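Local coordinates for protein acetylene hydratase (Pelobacter acetylenicus, PDB 2E7Z) that catalyses the hydration of acetylene to acetaldehyde, using a tungsten-bis(molybdopterin guanine dinucleotide) cofactor and a [4Fe-4S] cluster, at residues T354-Y362 / D704-G712; G638-T649 / G719-C727. All blocks are in the same frame, centred on the assembly; numbering follows the deposited sequence.

Interaction 1: residues T354-Y362 / D704-G712; sequences TETYPFLTY and DWNLDPEQG
Asp704 takes the phenol of Tyr357: the hydroxyl OH donates to Asp704 OD1 at 2.8 Å, arriving about 60° out of the carboxylate plane. A water joins the same OH to Asp704 O, so the phenol is gripped twice at the start of the 704-712 loop. Next, Leu707 lays CD1 3.6 Å from Tyr357 CE2. Asp708 OD1 accepts from Gln711 N in an Asx motif, and its OD2 takes the backbone N of Cys301. Pro709 O then lies in the plane of the Tyr357 ring, 3.3 Å from CD1. Glu710 O sits 3.1 Å from Phe359 CB. Gln711 runs beside Phe359, with its CG at the ring edge, 3.8 Å from Phe359 CD2. Phe359 holds its CG opposite the backbone N (chi1 173°), which sends the ring along Gln711 and onto helix 140-150. A water ties Gln711 O to Tyr357 O and Leu360 N. Gly712 closes the walk with a CH-pi contact, its CA 3.6 Å from the Tyr357 ring centroid; a CB there would clash with the ring. A leucine in place of Tyr357 would probably leave Asp704 OD1 without its phenol donor and Gly712 without its aromatic partner. This is loop-to-loop packing around one tyrosine, joining the molybdopterin oxidoreductase region to the C-terminal part of the chain, with the Gln711 side chain about 13 Å from the tungsten.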
ATOM      1  N   THR A 354      -2.525  19.627   3.590  1.00  9.90           N
ATOM      2  CA  THR A 354      -1.956  20.747   2.839  1.00 10.31           C
ATOM      3  C   THR A 354      -1.128  21.649   3.757  1.00 11.40           C
ATOM      4  O   THR A 354      -0.108  22.182   3.319  1.00 11.38           O
ATOM      5  CB  THR A 354      -3.067  21.516   2.115  1.00 10.63           C
ATOM      6  OG1 THR A 354      -3.734  20.629   1.208  1.00  9.88           O
ATOM      7  CG2 THR A 354      -2.481  22.694   1.282  1.00 12.11           C
ATOM      8  N   GLU A 355      -1.540  21.797   5.010  1.00 11.14           N
ATOM      9  CA  GLU A 355      -0.887  22.686   5.953  1.00 12.55           C
ATOM     10  C   GLU A 355       0.215  22.014   6.771  1.00 12.42           C
ATOM     11  O   GLU A 355       0.916  22.708   7.530  1.00 13.72           O
ATOM     12  CB  GLU A 355      -1.920  23.333   6.892  1.00 14.00           C
ATOM     13  CG  GLU A 355      -3.019  24.139   6.205  1.00 16.39           C
ATOM     14  CD  GLU A 355      -2.514  25.192   5.234  1.00 19.36           C
ATOM     15  OE1 GLU A 355      -1.587  25.966   5.584  1.00 21.88           O
ATOM     16  OE2 GLU A 355      -3.057  25.257   4.110  1.00 22.71           O
ATOM     17  N   THR A 356       0.408  20.701   6.603  1.00 10.74           N
ATOM     18  CA  THR A 356       1.381  19.968   7.400  1.00 11.63           C
ATOM     19  C   THR A 356       2.365  19.194   6.545  1.00 10.69           C
ATOM     20  O   THR A 356       3.577  19.417   6.653  1.00 11.99           O
ATOM     21  CB  THR A 356       0.684  18.985   8.368  1.00 11.45           C
ATOM     22  OG1 THR A 356      -0.227  18.155   7.630  1.00 10.61           O
ATOM     23  CG2 THR A 356      -0.070  19.759   9.458  1.00 13.46           C
ATOM     24  N   TYR A 357       1.844  18.320   5.681  1.00 10.44           N
ATOM     25  CA  TYR A 357       2.634  17.535   4.745  1.00 10.43           C
ATOM     26  C   TYR A 357       2.000  17.606   3.354  1.00 10.86           C
ATOM     27  O   TYR A 357       1.354  16.659   2.884  1.00 10.32           O
ATOM     28  CB  TYR A 357       2.776  16.098   5.225  1.00 10.67           C
ATOM     29  CG  TYR A 357       3.477  16.033   6.537  1.00  9.85           C
ATOM     30  CD1 TYR A 357       4.860  15.987   6.586  1.00 10.93           C
ATOM     31  CD2 TYR A 357       2.752  15.961   7.741  1.00  9.93           C
ATOM     32  CE1 TYR A 357       5.532  15.924   7.795  1.00 11.88           C
ATOM     33  CE2 TYR A 357       3.409  15.906   8.955  1.00 10.71           C
ATOM     34  CZ  TYR A 357       4.804  15.903   8.974  1.00  9.81           C
ATOM     35  OH  TYR A 357       5.461  15.843  10.182  1.00 12.08           O
ATOM     36  N   PRO A 358       2.151  18.758   2.701  1.00 11.14           N
ATOM     37  CA  PRO A 358       1.463  18.985   1.425  1.00 11.17           C
ATOM     38  C   PRO A 358       1.914  18.111   0.244  1.00 11.05           C
ATOM     39  O   PRO A 358       1.217  18.046  -0.760  1.00 11.01           O
ATOM     40  CB  PRO A 358       1.760  20.479   1.138  1.00 11.51           C
ATOM     41  CG  PRO A 358       3.043  20.717   1.879  1.00 11.54           C
ATOM     42  CD  PRO A 358       2.873  19.969   3.149  1.00 11.18           C
ATOM     43  N   PHE A 359       3.090  17.503   0.316  1.00 10.98           N
ATOM     44  CA  PHE A 359       3.637  16.784  -0.857  1.00 11.19           C
ATOM     45  C   PHE A 359       2.582  15.948  -1.626  1.00 11.04           C
ATOM     46  O   PHE A 359       2.383  16.117  -2.819  1.00 11.72           O
ATOM     47  CB  PHE A 359       4.839  15.938  -0.433  1.00 12.13           C
ATOM     48  CG  PHE A 359       5.381  15.028  -1.518  1.00 13.38           C
ATOM     49  CD1 PHE A 359       5.326  15.394  -2.863  1.00 13.71           C
ATOM     50  CD2 PHE A 359       6.000  13.845  -1.178  1.00 14.83           C
ATOM     51  CE1 PHE A 359       5.809  14.538  -3.865  1.00 16.54           C
ATOM     52  CE2 PHE A 359       6.518  12.991  -2.170  1.00 15.87           C
ATOM     53  CZ  PHE A 359       6.413  13.348  -3.518  1.00 15.46           C
ATOM     54  N   LEU A 360       1.896  15.045  -0.930  1.00 10.66           N
ATOM     55  CA  LEU A 360       1.021  14.089  -1.611  1.00 10.10           C
ATOM     56  C   LEU A 360      -0.400  14.601  -1.887  1.00 10.12           C
ATOM     57  O   LEU A 360      -1.235  13.892  -2.481  1.00  9.59           O
ATOM     58  CB  LEU A 360       1.025  12.763  -0.843  1.00  9.96           C
ATOM     59  CG  LEU A 360       2.378  12.006  -0.832  1.00 10.23           C
ATOM     60  CD1 LEU A 360       2.402  10.859   0.168  1.00  9.99           C
ATOM     61  CD2 LEU A 360       2.812  11.556  -2.270  1.00 11.70           C
ATOM     62  N   THR A 361      -0.662  15.840  -1.471  1.00  9.92           N
ATOM     63  CA  THR A 361      -1.918  16.512  -1.753  1.00  9.83           C
ATOM     64  C   THR A 361      -1.978  17.045  -3.171  1.00 10.98           C
ATOM     65  O   THR A 361      -0.957  17.104  -3.862  1.00 11.03           O
ATOM     66  CB  THR A 361      -2.210  17.681  -0.787  1.00 10.29           C
ATOM     67  OG1 THR A 361      -1.303  18.769  -1.094  1.00 10.62           O
ATOM     68  CG2 THR A 361      -2.094  17.259   0.693  1.00  9.59           C
ATOM     69  N   TYR A 362      -3.167  17.467  -3.591  1.00 10.84           N
ATOM     70  CA  TYR A 362      -3.278  18.221  -4.854  1.00 11.25           C
ATOM     71  C   TYR A 362      -2.250  19.337  -4.939  1.00 12.01           C
ATOM     72  O   TYR A 362      -1.643  19.555  -6.008  1.00 12.40           O
ATOM     73  CB  TYR A 362      -4.633  18.869  -5.007  1.00 10.94           C
ATOM     74  CG  TYR A 362      -5.763  17.920  -5.313  1.00 10.58           C
ATOM     75  CD1 TYR A 362      -5.919  17.394  -6.597  1.00 10.04           C
ATOM     76  CD2 TYR A 362      -6.707  17.601  -4.333  1.00  9.42           C
ATOM     77  CE1 TYR A 362      -6.985  16.546  -6.896  1.00  9.40           C
ATOM     78  CE2 TYR A 362      -7.773  16.718  -4.610  1.00  9.65           C
ATOM     79  CZ  TYR A 362      -7.905  16.216  -5.896  1.00  9.52           C
ATOM     80  OH  TYR A 362      -8.951  15.400  -6.222  1.00  9.93           O
ATOM     81  N   ASP A 704       5.342  14.371  14.814  1.00  9.88           N
ATOM     82  CA  ASP A 704       6.254  14.728  13.727  1.00 10.68           C
ATOM     83  C   ASP A 704       7.588  14.001  13.833  1.00 11.13           C
ATOM     84  O   ASP A 704       8.172  13.626  12.802  1.00 12.06           O
ATOM     85  CB  ASP A 704       6.490  16.245  13.700  1.00 11.14           C
ATOM     86  CG  ASP A 704       5.251  17.037  13.341  1.00 12.12           C
ATOM     87  OD1 ASP A 704       4.338  16.500  12.662  1.00 12.21           O
ATOM     88  OD2 ASP A 704       5.203  18.238  13.720  1.00 14.82           O
ATOM     89  N   TRP A 705       8.078  13.773  15.050  1.00 10.39           N
ATOM     90  CA  TRP A 705       9.374  13.089  15.195  1.00 10.85           C
ATOM     91  C   TRP A 705       9.380  11.713  14.511  1.00 11.20           C
ATOM     92  O   TRP A 705      10.426  11.281  14.019  1.00 11.57           O
ATOM     93  CB  TRP A 705       9.817  13.002  16.669  1.00 11.14           C
ATOM     94  CG  TRP A 705       8.997  12.057  17.489  1.00 10.70           C
ATOM     95  CD1 TRP A 705       7.965  12.383  18.322  1.00 11.22           C
ATOM     96  CD2 TRP A 705       9.144  10.636  17.560  1.00 10.36           C
ATOM     97  NE1 TRP A 705       7.454  11.245  18.904  1.00 11.07           N
ATOM     98  CE2 TRP A 705       8.151  10.156  18.452  1.00 10.84           C
ATOM     99  CE3 TRP A 705      10.018   9.715  16.960  1.00 12.82           C
ATOM    100  CZ2 TRP A 705       7.985   8.791  18.744  1.00 10.60           C
ATOM    101  CZ3 TRP A 705       9.862   8.357  17.249  1.00 11.92           C
ATOM    102  CH2 TRP A 705       8.871   7.909  18.153  1.00 11.61           C
ATOM    103  N   ASN A 706       8.220  11.042  14.447  1.00 10.15           N
ATOM    104  CA  ASN A 706       8.139   9.704  13.854  1.00 10.51           C
ATOM    105  C   ASN A 706       7.581   9.671  12.431  1.00 11.14           C
ATOM    106  O   ASN A 706       7.254   8.587  11.935  1.00 11.25           O
ATOM    107  CB  ASN A 706       7.298   8.757  14.736  1.00 10.57           C
ATOM    108  CG  ASN A 706       7.478   7.292  14.362  1.00 10.56           C
ATOM    109  OD1 ASN A 706       6.498   6.524  14.236  1.00 14.41           O
ATOM    110  ND2 ASN A 706       8.696   6.880  14.207  1.00  9.89           N
ATOM    111  N   LEU A 707       7.421  10.841  11.818  1.00 10.44           N
ATOM    112  CA  LEU A 707       6.973  10.946  10.415  1.00 10.35           C
ATOM    113  C   LEU A 707       8.094  11.264   9.448  1.00 11.73           C
ATOM    114  O   LEU A 707       8.964  12.088   9.737  1.00 12.20           O
ATOM    115  CB  LEU A 707       5.844  11.977  10.239  1.00  9.83           C
ATOM    116  CG  LEU A 707       4.583  11.723  11.085  1.00 10.49           C
ATOM    117  CD1 LEU A 707       3.560  12.809  10.747  1.00 11.67           C
ATOM    118  CD2 LEU A 707       3.990  10.333  10.832  1.00 10.68           C
ATOM    119  N   ASP A 708       8.079  10.592   8.304  1.00 11.27           N
ATOM    120  CA  ASP A 708       8.918  11.014   7.175  1.00 12.47           C
ATOM    121  C   ASP A 708       8.600  12.489   6.904  1.00 12.82           C
ATOM    122  O   ASP A 708       7.450  12.853   6.700  1.00 12.97           O
ATOM    123  CB  ASP A 708       8.620  10.114   5.969  1.00 11.82           C
ATOM    124  CG  ASP A 708       9.425  10.475   4.751  1.00 13.66           C
ATOM    125  OD1 ASP A 708       8.942  11.284   3.916  1.00 13.85           O
ATOM    126  OD2 ASP A 708      10.540   9.919   4.620  1.00 14.92           O
ATOM    127  N   PRO A 709       9.611  13.378   6.995  1.00 13.08           N
ATOM    128  CA  PRO A 709       9.345  14.812   6.871  1.00 13.69           C
ATOM    129  C   PRO A 709       8.719  15.262   5.557  1.00 13.13           C
ATOM    130  O   PRO A 709       7.953  16.219   5.544  1.00 14.69           O
ATOM    131  CB  PRO A 709      10.737  15.447   7.063  1.00 14.43           C
ATOM    132  CG  PRO A 709      11.456  14.488   7.912  1.00 15.92           C
ATOM    133  CD  PRO A 709      11.004  13.118   7.388  1.00 13.82           C
ATOM    134  N   GLU A 710       9.048  14.585   4.456  1.00 13.11           N
ATOM    135  CA  GLU A 710       8.561  15.014   3.143  1.00 12.61           C
ATOM    136  C   GLU A 710       7.184  14.434   2.810  1.00 12.17           C
ATOM    137  O   GLU A 710       6.365  15.095   2.165  1.00 12.52           O
ATOM    138  CB  GLU A 710       9.537  14.606   2.042  1.00 13.21           C
ATOM    139  CG  GLU A 710      10.913  15.281   2.121  1.00 15.46           C
ATOM    140  CD  GLU A 710      11.930  14.621   3.061  1.00 16.83           C
ATOM    141  OE1 GLU A 710      11.623  13.594   3.705  1.00 16.70           O
ATOM    142  OE2 GLU A 710      13.071  15.150   3.135  1.00 18.81           O
ATOM    143  N   GLN A 711       6.934  13.196   3.235  1.00 11.54           N
ATOM    144  CA  GLN A 711       5.676  12.526   2.881  1.00 10.87           C
ATOM    145  C   GLN A 711       4.641  12.524   4.005  1.00 10.75           C
ATOM    146  O   GLN A 711       3.445  12.378   3.736  1.00 10.38           O
ATOM    147  CB  GLN A 711       5.945  11.082   2.467  1.00 11.54           C
ATOM    148  CG  GLN A 711       6.772  10.928   1.192  1.00 11.82           C
ATOM    149  CD  GLN A 711       7.384   9.564   1.101  1.00 12.66           C
ATOM    150  OE1 GLN A 711       8.349   9.232   1.831  1.00 15.16           O
ATOM    151  NE2 GLN A 711       6.875   8.768   0.199  1.00 10.73           N
ATOM    152  N   GLY A 712       5.087  12.660   5.255  1.00 10.42           N
ATOM    153  CA  GLY A 712       4.147  12.628   6.392  1.00  9.58           C
ATOM    154  C   GLY A 712       3.588  11.249   6.696  1.00  9.30           C
ATOM    155  O   GLY A 712       2.543  11.141   7.324  1.00  9.31           O
TER
HETATM  156  O   HOH W   1       2.539  14.385   1.841  1.00 10.87           O
HETATM  157  O   HOH W   2       8.234  15.059  10.362  1.00 16.91           O

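Interaction 2: residues G638-T649 / G719-C727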
ATOM      1  N   GLY A 638      14.151 -12.940  30.427  0.50 18.59           N
ATOM      2  CA  GLY A 638      13.399 -13.896  31.241  0.50 18.69           C
ATOM      3  C   GLY A 638      12.037 -14.253  30.669  0.50 18.56           C
ATOM      4  O   GLY A 638      11.091 -14.527  31.409  0.50 18.77           O
ATOM      5  N   LEU A 639      11.933 -14.262  29.347  0.50 18.24           N
ATOM      6  CA  LEU A 639      10.663 -14.539  28.688  0.50 17.83           C
ATOM      7  C   LEU A 639      10.734 -15.859  27.935  0.50 18.72           C
ATOM      8  O   LEU A 639      11.368 -15.954  26.889  0.50 18.11           O
ATOM      9  CB  LEU A 639      10.298 -13.404  27.721  0.50 17.41           C
ATOM     10  CG  LEU A 639      10.390 -11.960  28.234  0.50 16.36           C
ATOM     11  CD1 LEU A 639      10.254 -10.964  27.083  0.50 15.23           C
ATOM     12  CD2 LEU A 639       9.347 -11.706  29.299  0.50 15.03           C
ATOM     13  N   PRO A 640      10.089 -16.897  28.477  0.50 19.49           N
ATOM     14  CA  PRO A 640      10.152 -18.193  27.802  0.50 20.45           C
ATOM     15  C   PRO A 640       9.463 -18.133  26.439  0.50 21.31           C
ATOM     16  O   PRO A 640       8.390 -17.518  26.309  0.50 21.60           O
ATOM     17  CB  PRO A 640       9.417 -19.135  28.766  0.50 20.55           C
ATOM     18  CG  PRO A 640       9.339 -18.386  30.077  0.50 20.31           C
ATOM     19  CD  PRO A 640       9.291 -16.936  29.712  0.50 19.86           C
ATOM     20  N   SER A 641      10.103 -18.716  25.423  0.50 22.09           N
ATOM     21  CA  SER A 641       9.526 -18.754  24.074  0.50 22.43           C
ATOM     22  C   SER A 641       8.203 -19.460  24.220  0.50 22.52           C
ATOM     23  O   SER A 641       8.125 -20.488  24.890  0.50 22.86           O
ATOM     24  CB  SER A 641      10.430 -19.514  23.086  0.50 22.53           C
ATOM     25  OG  SER A 641       9.966 -19.375  21.741  0.50 22.37           O
ATOM     26  N   GLY A 642       7.151 -18.912  23.620  1.00 22.38           N
ATOM     27  CA  GLY A 642       5.812 -19.463  23.861  1.00 22.45           C
ATOM     28  C   GLY A 642       4.997 -18.903  25.013  1.00 23.62           C
ATOM     29  O   GLY A 642       3.954 -19.455  25.354  1.00 24.41           O
ATOM     30  N   GLU A 643       5.435 -17.784  25.588  1.00 23.47           N
ATOM     31  CA  GLU A 643       4.670 -17.137  26.658  1.00 23.65           C
ATOM     32  C   GLU A 643       4.210 -15.730  26.232  1.00 22.21           C
ATOM     33  O   GLU A 643       4.870 -15.092  25.416  1.00 22.08           O
ATOM     34  CB  GLU A 643       5.481 -17.088  27.961  1.00 24.49           C
ATOM     35  CG  GLU A 643       6.062 -18.443  28.426  1.00 28.40           C
ATOM     36  CD  GLU A 643       5.014 -19.513  28.676  1.00 33.53           C
ATOM     37  OE1 GLU A 643       3.892 -19.174  29.127  1.00 36.73           O
ATOM     38  OE2 GLU A 643       5.324 -20.706  28.431  1.00 36.44           O
ATOM     39  N   TRP A 644       3.089 -15.277  26.794  1.00 20.86           N
ATOM     40  CA  TRP A 644       2.505 -13.960  26.449  1.00 20.25           C
ATOM     41  C   TRP A 644       3.268 -12.790  27.053  1.00 20.14           C
ATOM     42  O   TRP A 644       3.641 -12.823  28.237  1.00 20.25           O
ATOM     43  CB  TRP A 644       1.039 -13.918  26.874  1.00 21.17           C
ATOM     44  CG  TRP A 644       0.166 -14.791  26.007  1.00 22.25           C
ATOM     45  CD1 TRP A 644      -0.095 -16.124  26.174  1.00 23.92           C
ATOM     46  CD2 TRP A 644      -0.526 -14.394  24.813  1.00 23.11           C
ATOM     47  NE1 TRP A 644      -0.922 -16.573  25.164  1.00 24.63           N
ATOM     48  CE2 TRP A 644      -1.206 -15.529  24.321  1.00 24.61           C
ATOM     49  CE3 TRP A 644      -0.648 -13.180  24.115  1.00 24.15           C
ATOM     50  CZ2 TRP A 644      -1.992 -15.493  23.160  1.00 24.30           C
ATOM     51  CZ3 TRP A 644      -1.433 -13.143  22.962  1.00 23.17           C
ATOM     52  CH2 TRP A 644      -2.096 -14.294  22.503  1.00 24.41           C
ATOM     53  N   ILE A 645       3.477 -11.753  26.239  1.00 18.41           N
ATOM     54  CA  ILE A 645       4.243 -10.597  26.654  1.00 17.61           C
ATOM     55  C   ILE A 645       3.526  -9.318  26.218  1.00 16.90           C
ATOM     56  O   ILE A 645       2.659  -9.354  25.338  1.00 17.38           O
ATOM     57  CB  ILE A 645       5.687 -10.597  26.062  1.00 17.61           C
ATOM     58  CG1 ILE A 645       5.688 -10.619  24.530  1.00 18.37           C
ATOM     59  CG2 ILE A 645       6.506 -11.792  26.563  1.00 17.31           C
ATOM     60  CD1 ILE A 645       7.019 -10.213  23.916  1.00 18.58           C
ATOM     61  N   TRP A 646       3.893  -8.194  26.831  1.00 16.00           N
ATOM     62  CA  TRP A 646       3.595  -6.895  26.258  1.00 15.36           C
ATOM     63  C   TRP A 646       4.823  -6.403  25.500  1.00 15.24           C
ATOM     64  O   TRP A 646       5.968  -6.577  25.937  1.00 15.78           O
ATOM     65  CB  TRP A 646       3.256  -5.889  27.357  1.00 16.01           C
ATOM     66  CG  TRP A 646       1.990  -6.154  28.086  1.00 16.78           C
ATOM     67  CD1 TRP A 646       1.855  -6.693  29.349  1.00 17.29           C
ATOM     68  CD2 TRP A 646       0.663  -5.861  27.630  1.00 16.42           C
ATOM     69  NE1 TRP A 646       0.518  -6.763  29.691  1.00 16.91           N
ATOM     70  CE2 TRP A 646      -0.232  -6.247  28.654  1.00 16.41           C
ATOM     71  CE3 TRP A 646       0.143  -5.302  26.452  1.00 14.82           C
ATOM     72  CZ2 TRP A 646      -1.622  -6.097  28.529  1.00 15.98           C
ATOM     73  CZ3 TRP A 646      -1.240  -5.138  26.337  1.00 15.51           C
ATOM     74  CH2 TRP A 646      -2.104  -5.547  27.370  1.00 16.10           C
ATOM     75  N   VAL A 647       4.590  -5.764  24.365  1.00 14.06           N
ATOM     76  CA  VAL A 647       5.651  -5.051  23.679  1.00 14.29           C
ATOM     77  C   VAL A 647       5.220  -3.594  23.703  1.00 13.85           C
ATOM     78  O   VAL A 647       4.113  -3.263  23.275  1.00 13.31           O
ATOM     79  CB  VAL A 647       5.865  -5.561  22.241  1.00 14.61           C
ATOM     80  CG1 VAL A 647       6.947  -4.756  21.547  1.00 16.18           C
ATOM     81  CG2 VAL A 647       6.220  -7.060  22.275  1.00 15.82           C
ATOM     82  N   GLU A 648       6.085  -2.734  24.220  1.00 12.95           N
ATOM     83  CA  GLU A 648       5.701  -1.363  24.519  1.00 12.52           C
ATOM     84  C   GLU A 648       6.730  -0.388  23.958  1.00 11.83           C
ATOM     85  O   GLU A 648       7.948  -0.557  24.139  1.00 12.41           O
ATOM     86  CB  GLU A 648       5.569  -1.184  26.042  1.00 12.79           C
ATOM     87  CG  GLU A 648       5.206   0.246  26.467  1.00 12.67           C
ATOM     88  CD  GLU A 648       4.872   0.399  27.944  1.00 16.08           C
ATOM     89  OE1 GLU A 648       4.880  -0.592  28.703  1.00 16.87           O
ATOM     90  OE2 GLU A 648       4.568   1.545  28.358  1.00 19.41           O
ATOM     91  N   THR A 649       6.243   0.640  23.274  1.00 10.79           N
ATOM     92  CA  THR A 649       7.061   1.773  22.852  1.00 10.87           C
ATOM     93  C   THR A 649       6.670   2.959  23.731  1.00 10.24           C
ATOM     94  O   THR A 649       5.758   2.859  24.569  1.00 10.87           O
ATOM     95  CB  THR A 649       6.748   2.130  21.400  1.00 10.91           C
ATOM     96  OG1 THR A 649       5.387   2.597  21.327  1.00 11.38           O
ATOM     97  CG2 THR A 649       6.949   0.948  20.465  1.00 12.43           C
ATOM     98  N   GLY A 719      13.981   2.551  13.845  1.00 15.13           N
ATOM     99  CA  GLY A 719      13.771   3.957  14.191  1.00 14.54           C
ATOM    100  C   GLY A 719      12.883   4.209  15.382  1.00 14.24           C
ATOM    101  O   GLY A 719      12.577   5.358  15.700  1.00 15.20           O
ATOM    102  N   ILE A 720      12.508   3.127  16.045  1.00 13.99           N
ATOM    103  CA  ILE A 720      11.650   3.168  17.234  1.00 15.09           C
ATOM    104  C   ILE A 720      12.230   2.178  18.232  1.00 15.03           C
ATOM    105  O   ILE A 720      12.623   1.079  17.851  1.00 15.00           O
ATOM    106  CB  ILE A 720      10.188   2.740  16.913  1.00 14.64           C
ATOM    107  CG1 ILE A 720       9.474   3.756  16.016  1.00 16.32           C
ATOM    108  CG2 ILE A 720       9.371   2.536  18.179  1.00 16.94           C
ATOM    109  CD1 ILE A 720       8.136   3.162  15.506  1.00 18.51           C
ATOM    110  N   LEU A 721      12.268   2.561  19.504  1.00 14.83           N
ATOM    111  CA  LEU A 721      12.707   1.676  20.564  1.00 15.31           C
ATOM    112  C   LEU A 721      11.508   1.073  21.286  1.00 14.70           C
ATOM    113  O   LEU A 721      10.419   1.690  21.389  1.00 14.57           O
ATOM    114  CB  LEU A 721      13.626   2.430  21.535  1.00 15.57           C
ATOM    115  CG  LEU A 721      14.967   2.898  20.946  1.00 16.62           C
ATOM    116  CD1 LEU A 721      15.556   4.042  21.775  1.00 16.50           C
ATOM    117  CD2 LEU A 721      15.957   1.730  20.802  1.00 17.14           C
ATOM    118  N   ALA A 722      11.711  -0.142  21.779  1.00 14.43           N
ATOM    119  CA  ALA A 722      10.680  -0.900  22.476  1.00 14.22           C
ATOM    120  C   ALA A 722      11.241  -1.696  23.655  1.00 15.03           C
ATOM    121  O   ALA A 722      12.438  -2.030  23.698  1.00 15.24           O
ATOM    122  CB  ALA A 722       9.963  -1.832  21.513  1.00 15.00           C
ATOM    123  N   LYS A 723      10.352  -2.010  24.592  1.00 14.28           N
ATOM    124  CA  LYS A 723      10.655  -2.968  25.653  1.00 15.71           C
ATOM    125  C   LYS A 723       9.659  -4.116  25.587  1.00 16.17           C
ATOM    126  O   LYS A 723       8.543  -3.959  25.064  1.00 16.50           O
ATOM    127  CB  LYS A 723      10.593  -2.312  27.034  1.00 16.70           C
ATOM    128  CG  LYS A 723       9.213  -1.761  27.401  1.00 17.19           C
ATOM    129  CD  LYS A 723       9.131  -1.314  28.855  1.00 21.45           C
ATOM    130  CE  LYS A 723       9.651   0.076  29.025  1.00 23.68           C
ATOM    131  NZ  LYS A 723       9.159   0.725  30.290  1.00 23.45           N
ATOM    132  N   ALA A 724      10.070  -5.270  26.106  1.00 16.63           N
ATOM    133  CA  ALA A 724       9.204  -6.434  26.139  1.00 16.94           C
ATOM    134  C   ALA A 724       9.208  -6.984  27.556  1.00 17.38           C
ATOM    135  O   ALA A 724      10.273  -7.091  28.184  1.00 18.52           O
ATOM    136  CB  ALA A 724       9.687  -7.478  25.161  1.00 17.48           C
ATOM    137  N   TYR A 725       8.030  -7.324  28.062  1.00 17.41           N
ATOM    138  CA  TYR A 725       7.903  -7.832  29.435  1.00 18.18           C
ATOM    139  C   TYR A 725       6.723  -8.789  29.593  1.00 19.15           C
ATOM    140  O   TYR A 725       5.774  -8.737  28.813  1.00 18.44           O
ATOM    141  CB  TYR A 725       7.860  -6.665  30.454  1.00 17.48           C
ATOM    142  CG  TYR A 725       6.779  -5.631  30.194  1.00 17.01           C
ATOM    143  CD1 TYR A 725       7.013  -4.549  29.359  1.00 17.20           C
ATOM    144  CD2 TYR A 725       5.527  -5.747  30.784  1.00 15.52           C
ATOM    145  CE1 TYR A 725       6.005  -3.584  29.116  1.00 15.32           C
ATOM    146  CE2 TYR A 725       4.525  -4.806  30.554  1.00 14.72           C
ATOM    147  CZ  TYR A 725       4.770  -3.730  29.718  1.00 14.90           C
ATOM    148  OH  TYR A 725       3.770  -2.808  29.504  1.00 14.93           O
ATOM    149  N   LYS A 726       6.796  -9.685  30.576  1.00 20.82           N
ATOM    150  CA  LYS A 726       5.744 -10.680  30.800  1.00 22.66           C
ATOM    151  C   LYS A 726       4.403 -10.041  31.141  1.00 23.65           C
ATOM    152  O   LYS A 726       4.354  -9.008  31.829  1.00 23.75           O
ATOM    153  CB  LYS A 726       6.152 -11.673  31.915  1.00 23.21           C
ATOM    154  CG  LYS A 726       6.748 -13.009  31.430  1.00 27.37           C
ATOM    155  CD  LYS A 726       7.964 -13.509  32.268  1.00 31.61           C
ATOM    156  CE  LYS A 726       7.692 -13.629  33.779  1.00 33.61           C
ATOM    157  NZ  LYS A 726       7.466 -15.036  34.254  1.00 34.39           N
ATOM    158  N   CYS A 727       3.328 -10.638  30.622  1.00 24.68           N
ATOM    159  CA  CYS A 727       1.962 -10.271  30.974  1.00 26.28           C
ATOM    160  C   CYS A 727       1.626 -10.646  32.420  1.00 26.73           C
ATOM    161  O   CYS A 727       0.634 -10.177  32.972  1.00 27.45           O
ATOM    162  CB  CYS A 727       0.972 -10.959  30.033  1.00 26.45           C
ATOM    163  SG  CYS A 727       0.859 -10.190  28.421  1.00 29.06           S
ATOM    164  OXT CYS A 727       2.324 -11.433  33.073  1.00 27.55           O
TER
HETATM  165  O   HOH W   3      -0.341  -7.827  32.031  1.00 41.04           O
HETATM  166  O   HOH W   4       6.938   2.627  29.558  1.00 28.83           O
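Ala724 CB meets two apolar tips, Ile645 CD1 and Leu639 CD1, each at 4.0 Å. Val647 lies on the same face of the sheet as Ala724, and Ile669 of strand 668-671 packs against Ile645, Val647 and Ala724. Farther along, Thr649 CG2 touches Ile720 CG2 at 3.7 Å. Across the antiparallel strands Trp646 and Tyr725 exchange two backbone bonds, as do Glu648 and Lys723, while Ile645-Lys726 and Val647-Ala724 are the non-hydrogen-bonded pairs; Cys727 N donates to Trp644 O. The other face carries the aromatic groups. Trp646 CB sits over the Tyr725 ring, 3.8 Å from its centroid, and the two ring planes are 35° apart. Cys727 SG lies over the Trp646 five-membered ring, 3.9 Å from its centroid, and a water bridges Trp646 NE1 to Cys727 O. Tyr725 points its CG between the backbone N and the carbonyl carbon (chi1 55°), which swings the ring across onto strand 644-648, with its OH at Glu648. There Tyr725 OH donates to Glu648 OE1 at 2.6 Å, on the anti side and 29° out of the carboxylate plane; the same OH also bonds Arg653. At the polar edge a water links Glu648 OE2 to Lys723 NZ, whose salt-bridge partner is Glu593. This antiparallel pair forms the middle of the mixed sheet of the C-terminal molybdopterin dinucleotide-binding domain, consistent with its double-psi beta-barrel clan.

Interaction 1 is mostly buried and lies nearer the middle of the chain. Interaction 2 is only partly buried and sits farther out. Their centres are about 31 Å apart. Strand 720-726 follows the 704-712 loop in sequence, and the two contacts touch where Asn706 packs on Ile720. The C-terminal part of the chain thus serves both: its loop meets the molybdopterin oxidoreductase region, and its final strand runs through the middle of a sheet. The chemistry follows the place. Between loops, one phenol-carboxylate bond, two waters and ring packing do the joining. Between strands, regular backbone bonds carry the contact, with an apolar face and an aromatic and charged one.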